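Side-chain contacts in ProQ/FinO domain-containing protein (Neisseria meningitidis, PDB 3MW6), which belongs to the FinO family of RNA chaperones and probably binds RNA: residues A[28-33]-A[68-73]; A[36-41]-A[56-61]. All coordinates share one frame; numbering follows the deposited sequence.

Contact 1 of 2, residues A[28-33]-A[68-73]; sequences EMIADH and ARVLAN
Ile-30 and Ala-31 meet Val-70 with no flat group between them: no ring, amide or carboxylate reaches across, so the interface has no faces or edges and is purely aliphatic. The isopropyl group of Val-70 carries it, one methyl for each partner. Val-70 CG2 packs against the branch methyl of Ile-30, CG2 to CG2 at 3.9 Å, and also lies 4.0 Å from Ile-30 CB. The other methyl, Val-70 CG1, comes within 4.0 Å of both CA and CB of Ala-31, so it rests on the helix backbone as well as on the methyl. With the CB bond of Val-70 directed toward 28-33 and CG1 opposite its backbone N (chi1 172°), the methyls reach both partners. These separations are ordinary van der Waals contacts without strain. The small side chain of Ala-31 goes with a close approach of the two backbones, its CA lying 6.3 Å from the CA of Val-70. Beyond Val-70, Ile-30 also packs on Tyr-62, Leu-66 and Ile-67, which extends the apolar seam toward the start of helix 64-76. The arrangement is typical of helix-against-helix packing in a small, mainly helical fold, here joining helices 23-37 and 64-76 within the ProQ/FinO family region.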
# COMPACT_ATOMS: atom_id res chain seq x y z
N GLU A 28 -11.15 -20.15 3.05
CA GLU A 28 -9.97 -20.97 3.26
C GLU A 28 -9.47 -21.53 1.93
O GLU A 28 -8.26 -21.56 1.69
CB GLU A 28 -10.27 -22.11 4.23
CG GLU A 28 -10.38 -21.66 5.67
CD GLU A 28 -11.18 -22.63 6.51
OE1 GLU A 28 -11.55 -23.70 5.98
OE2 GLU A 28 -11.45 -22.32 7.69
N MSE A 29 -10.38 -21.98 1.08
CA MSE A 29 -9.97 -22.60 -0.18
C MSE A 29 -9.24 -21.59 -1.06
O MSE A 29 -8.27 -21.95 -1.76
CB MSE A 29 -11.17 -23.18 -0.94
CG MSE A 29 -11.84 -24.41 -0.31
SE MSE A 29 -13.66 -24.71 -1.01
CE MSE A 29 -13.18 -25.45 -2.77
N ILE A 30 -9.69 -20.34 -1.04
CA ILE A 30 -9.13 -19.31 -1.90
C ILE A 30 -7.71 -18.98 -1.48
O ILE A 30 -6.81 -18.85 -2.32
CB ILE A 30 -9.96 -18.02 -1.87
CG1 ILE A 30 -11.32 -18.26 -2.52
CG2 ILE A 30 -9.22 -16.91 -2.60
CD1 ILE A 30 -12.26 -17.08 -2.44
N ALA A 31 -7.52 -18.86 -0.17
CA ALA A 31 -6.22 -18.55 0.41
C ALA A 31 -5.24 -19.67 0.11
O ALA A 31 -4.14 -19.42 -0.38
CB ALA A 31 -6.35 -18.33 1.92
N ASP A 32 -5.64 -20.91 0.37
CA ASP A 32 -4.78 -22.07 0.07
C ASP A 32 -4.44 -22.11 -1.42
O ASP A 32 -3.29 -22.32 -1.79
CB ASP A 32 -5.43 -23.39 0.50
CG ASP A 32 -5.57 -23.51 2.01
OD1 ASP A 32 -5.00 -22.68 2.76
OD2 ASP A 32 -6.27 -24.45 2.45
N HIS A 33 -5.43 -21.90 -2.27
CA HIS A 33 -5.13 -21.84 -3.69
C HIS A 33 -4.05 -20.79 -3.97
O HIS A 33 -3.02 -21.09 -4.57
CB HIS A 33 -6.38 -21.55 -4.53
CG HIS A 33 -6.10 -21.49 -6.00
ND1 HIS A 33 -6.14 -22.60 -6.82
CD2 HIS A 33 -5.71 -20.46 -6.79
CE1 HIS A 33 -5.82 -22.25 -8.05
NE2 HIS A 33 -5.55 -20.96 -8.06
N ALA A 68 -11.51 -10.61 -2.83
CA ALA A 68 -11.11 -9.30 -2.34
C ALA A 68 -10.82 -9.37 -0.84
O ALA A 68 -9.90 -8.74 -0.36
CB ALA A 68 -12.21 -8.27 -2.64
N ARG A 69 -11.63 -10.15 -0.12
CA ARG A 69 -11.47 -10.32 1.32
C ARG A 69 -10.14 -10.99 1.66
O ARG A 69 -9.41 -10.55 2.55
CB ARG A 69 -12.65 -11.15 1.86
CG ARG A 69 -12.80 -11.14 3.37
CD ARG A 69 -13.81 -12.19 3.86
NE ARG A 69 -15.20 -11.74 3.78
CZ ARG A 69 -16.22 -12.41 4.30
NH1 ARG A 69 -16.01 -13.55 4.94
NH2 ARG A 69 -17.46 -11.95 4.18
N VAL A 70 -9.82 -12.07 0.95
CA VAL A 70 -8.55 -12.78 1.16
C VAL A 70 -7.37 -11.86 0.83
O VAL A 70 -6.42 -11.74 1.60
CB VAL A 70 -8.47 -14.05 0.31
CG1 VAL A 70 -7.07 -14.67 0.39
CG2 VAL A 70 -9.53 -15.04 0.77
N LEU A 71 -7.46 -11.18 -0.30
CA LEU A 71 -6.47 -10.20 -0.65
C LEU A 71 -6.29 -9.13 0.44
O LEU A 71 -5.15 -8.77 0.77
CB LEU A 71 -6.81 -9.56 -2.00
CG LEU A 71 -5.82 -8.46 -2.36
CD1 LEU A 71 -4.38 -9.04 -2.48
CD2 LEU A 71 -6.26 -7.76 -3.62
N ALA A 72 -7.40 -8.63 1.00
CA ALA A 72 -7.31 -7.57 2.01
C ALA A 72 -6.71 -8.09 3.31
O ALA A 72 -5.95 -7.38 3.97
CB ALA A 72 -8.68 -6.88 2.26
N ASN A 73 -7.06 -9.32 3.68
CA ASN A 73 -6.40 -10.01 4.79
C ASN A 73 -4.89 -10.10 4.58
O ASN A 73 -4.10 -9.91 5.51
CB ASN A 73 -6.94 -11.43 4.93
CG ASN A 73 -8.19 -11.51 5.78
OD1 ASN A 73 -8.22 -10.97 6.88
ND2 ASN A 73 -9.21 -12.21 5.29

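Contact 2 of 2, residues A[36-41]-A[56-61]; sequences GKYDVF and IAALPQ
Tyr-38 marks the break between helix 23-37 and helix 39-42, and its hydroxyl end meets Ala-58 and Leu-59, where helix 51-58 ends. The contact therefore joins two chain turns: Tyr-38 has left helical backbone angles (psi 115°) and occupies the N-cap position of the next helix, while Leu-59 is the first non-helical residue after its own. The backbones stay well apart, with 11.4 Å between the CA atoms of Tyr-38 and Ala-58, and the tyrosine side chain spans that gap. With CG opposite its own carbonyl carbon (chi1 -64°), the ring extends from the break toward 56-61 and touches with its far end. Tyr-38 OH lies 3.7 Å from Ala-58 CB, and the angle of about 145° from Tyr-38 CZ through Tyr-38 OH to Ala-58 CB means that the methyl sits ahead of the hydroxyl and not over the ring. Leu-59 contributes one branch methyl, CD2, at a looser 4.4 Å from Tyr-38 OH. That methyl lies close to the plane of the ring, whereas Ala-58 CB is displaced from the plane, toward the side opposite Lys-37. On the Lys-37 side the aliphatic chain lies over the ring, CG being 3.9 Å above the plane near its centre. Tyr-38 also packs on Leu-55, and Leu-59 on Ile-34 and Ile-67, placing both in the apolar interior. Chemically, the two segments meet mainly through non-directional van der Waals contact: both neighbours of the phenol oxygen across the contact are methyl carbons, which offer neither a donor nor an acceptor. The hydroxyl thus gains no polar partner from 56-61, and its approach to Ala-58 gives the O-H no preferred direction.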
# COMPACT_ATOMS: atom_id res chain seq x y z
N GLY A 36 -0.59 -21.29 -2.46
CA GLY A 36 -0.03 -22.52 -3.00
C GLY A 36 0.45 -22.32 -4.42
O GLY A 36 1.52 -22.79 -4.79
N LYS A 37 -0.32 -21.59 -5.22
CA LYS A 37 -0.00 -21.42 -6.63
C LYS A 37 0.91 -20.23 -6.96
O LYS A 37 1.73 -20.32 -7.87
CB LYS A 37 -1.29 -21.31 -7.45
CG LYS A 37 -1.02 -20.92 -8.89
CD LYS A 37 -2.27 -21.03 -9.74
CE LYS A 37 -1.96 -20.73 -11.19
NZ LYS A 37 -3.09 -21.13 -12.07
N TYR A 38 0.78 -19.13 -6.24
CA TYR A 38 1.45 -17.89 -6.63
C TYR A 38 2.59 -17.53 -5.72
O TYR A 38 2.38 -17.23 -4.55
CB TYR A 38 0.45 -16.71 -6.67
CG TYR A 38 -0.62 -16.89 -7.71
CD1 TYR A 38 -1.93 -17.10 -7.34
CD2 TYR A 38 -0.30 -16.90 -9.07
CE1 TYR A 38 -2.92 -17.29 -8.29
CE2 TYR A 38 -1.29 -17.08 -10.03
CZ TYR A 38 -2.59 -17.27 -9.63
OH TYR A 38 -3.58 -17.46 -10.55
N ASP A 39 3.81 -17.54 -6.26
CA ASP A 39 4.98 -17.16 -5.49
C ASP A 39 4.95 -15.72 -4.95
O ASP A 39 5.46 -15.47 -3.86
CB ASP A 39 6.26 -17.43 -6.28
CG ASP A 39 6.79 -18.84 -6.07
OD1 ASP A 39 7.83 -18.99 -5.37
OD2 ASP A 39 6.17 -19.80 -6.58
N VAL A 40 4.37 -14.77 -5.68
CA VAL A 40 4.33 -13.41 -5.15
C VAL A 40 3.55 -13.36 -3.83
O VAL A 40 3.87 -12.58 -2.95
CB VAL A 40 3.74 -12.38 -6.14
CG1 VAL A 40 4.64 -12.26 -7.36
CG2 VAL A 40 2.31 -12.74 -6.52
N PHE A 41 2.55 -14.21 -3.69
CA PHE A 41 1.84 -14.31 -2.41
C PHE A 41 2.61 -15.12 -1.38
O PHE A 41 2.74 -14.70 -0.24
CB PHE A 41 0.44 -14.85 -2.62
CG PHE A 41 -0.50 -13.83 -3.19
CD1 PHE A 41 -0.66 -13.71 -4.57
CD2 PHE A 41 -1.18 -12.95 -2.36
CE1 PHE A 41 -1.51 -12.75 -5.10
CE2 PHE A 41 -2.03 -11.98 -2.90
CZ PHE A 41 -2.20 -11.89 -4.27
N ILE A 56 -9.22 -12.07 -9.78
CA ILE A 56 -10.63 -12.32 -10.10
C ILE A 56 -10.76 -12.97 -11.46
O ILE A 56 -11.47 -13.97 -11.61
CB ILE A 56 -11.45 -11.01 -10.07
CG1 ILE A 56 -11.74 -10.63 -8.62
CG2 ILE A 56 -12.73 -11.18 -10.89
CD1 ILE A 56 -12.25 -9.19 -8.42
N ALA A 57 -10.05 -12.42 -12.43
CA ALA A 57 -10.03 -12.96 -13.77
C ALA A 57 -9.44 -14.39 -13.80
O ALA A 57 -9.95 -15.25 -14.52
CB ALA A 57 -9.26 -12.04 -14.70
N ALA A 58 -8.40 -14.64 -13.02
CA ALA A 58 -7.74 -15.95 -13.03
C ALA A 58 -8.48 -17.03 -12.23
O ALA A 58 -8.24 -18.22 -12.40
CB ALA A 58 -6.28 -15.83 -12.53
N LEU A 59 -9.36 -16.60 -11.33
CA LEU A 59 -10.09 -17.53 -10.46
C LEU A 59 -11.60 -17.40 -10.63
O LEU A 59 -12.28 -16.91 -9.72
CB LEU A 59 -9.72 -17.29 -8.99
CG LEU A 59 -8.24 -17.23 -8.60
CD1 LEU A 59 -8.11 -17.00 -7.10
CD2 LEU A 59 -7.57 -18.50 -8.99
N PRO A 60 -12.14 -17.84 -11.77
CA PRO A 60 -13.58 -17.69 -11.95
C PRO A 60 -14.37 -18.68 -11.09
O PRO A 60 -15.57 -18.49 -10.88
CB PRO A 60 -13.79 -17.95 -13.45
CG PRO A 60 -12.59 -18.74 -13.87
CD PRO A 60 -11.46 -18.26 -13.01
N GLN A 61 -13.70 -19.70 -10.57
CA GLN A 61 -14.37 -20.71 -9.74
C GLN A 61 -14.68 -20.22 -8.32
O GLN A 61 -15.16 -21.00 -7.49
CB GLN A 61 -13.55 -22.01 -9.68
CG GLN A 61 -12.25 -21.93 -8.90
CD GLN A 61 -11.10 -21.36 -9.72
OE1 GLN A 61 -11.25 -20.37 -10.44
NE2 GLN A 61 -9.94 -21.98 -9.61

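From the N terminus, helix 23-37 carries residues 28-33, and 36-41 follow at its end, through the break at Tyr-38 into helix 39-42. The chain returns through helix 51-58, whose final residues 56-58 begin segment 56-61, closing the inner loop at contact 2. Helix 64-76 follows, and its residues 68-73 close the outer loop at contact 1, so contact 2 is nested inside it without crossing. The centres of the two contacts lie about 9 Å apart, and the contacts touch: His-33 NE2 is 3.3 Å from Leu-59 CD2, and Leu-71 CD1 is 3.8 Å from Phe-41 CE2. Together they tie helices 23-37, 51-58 and 64-76 into one packed unit.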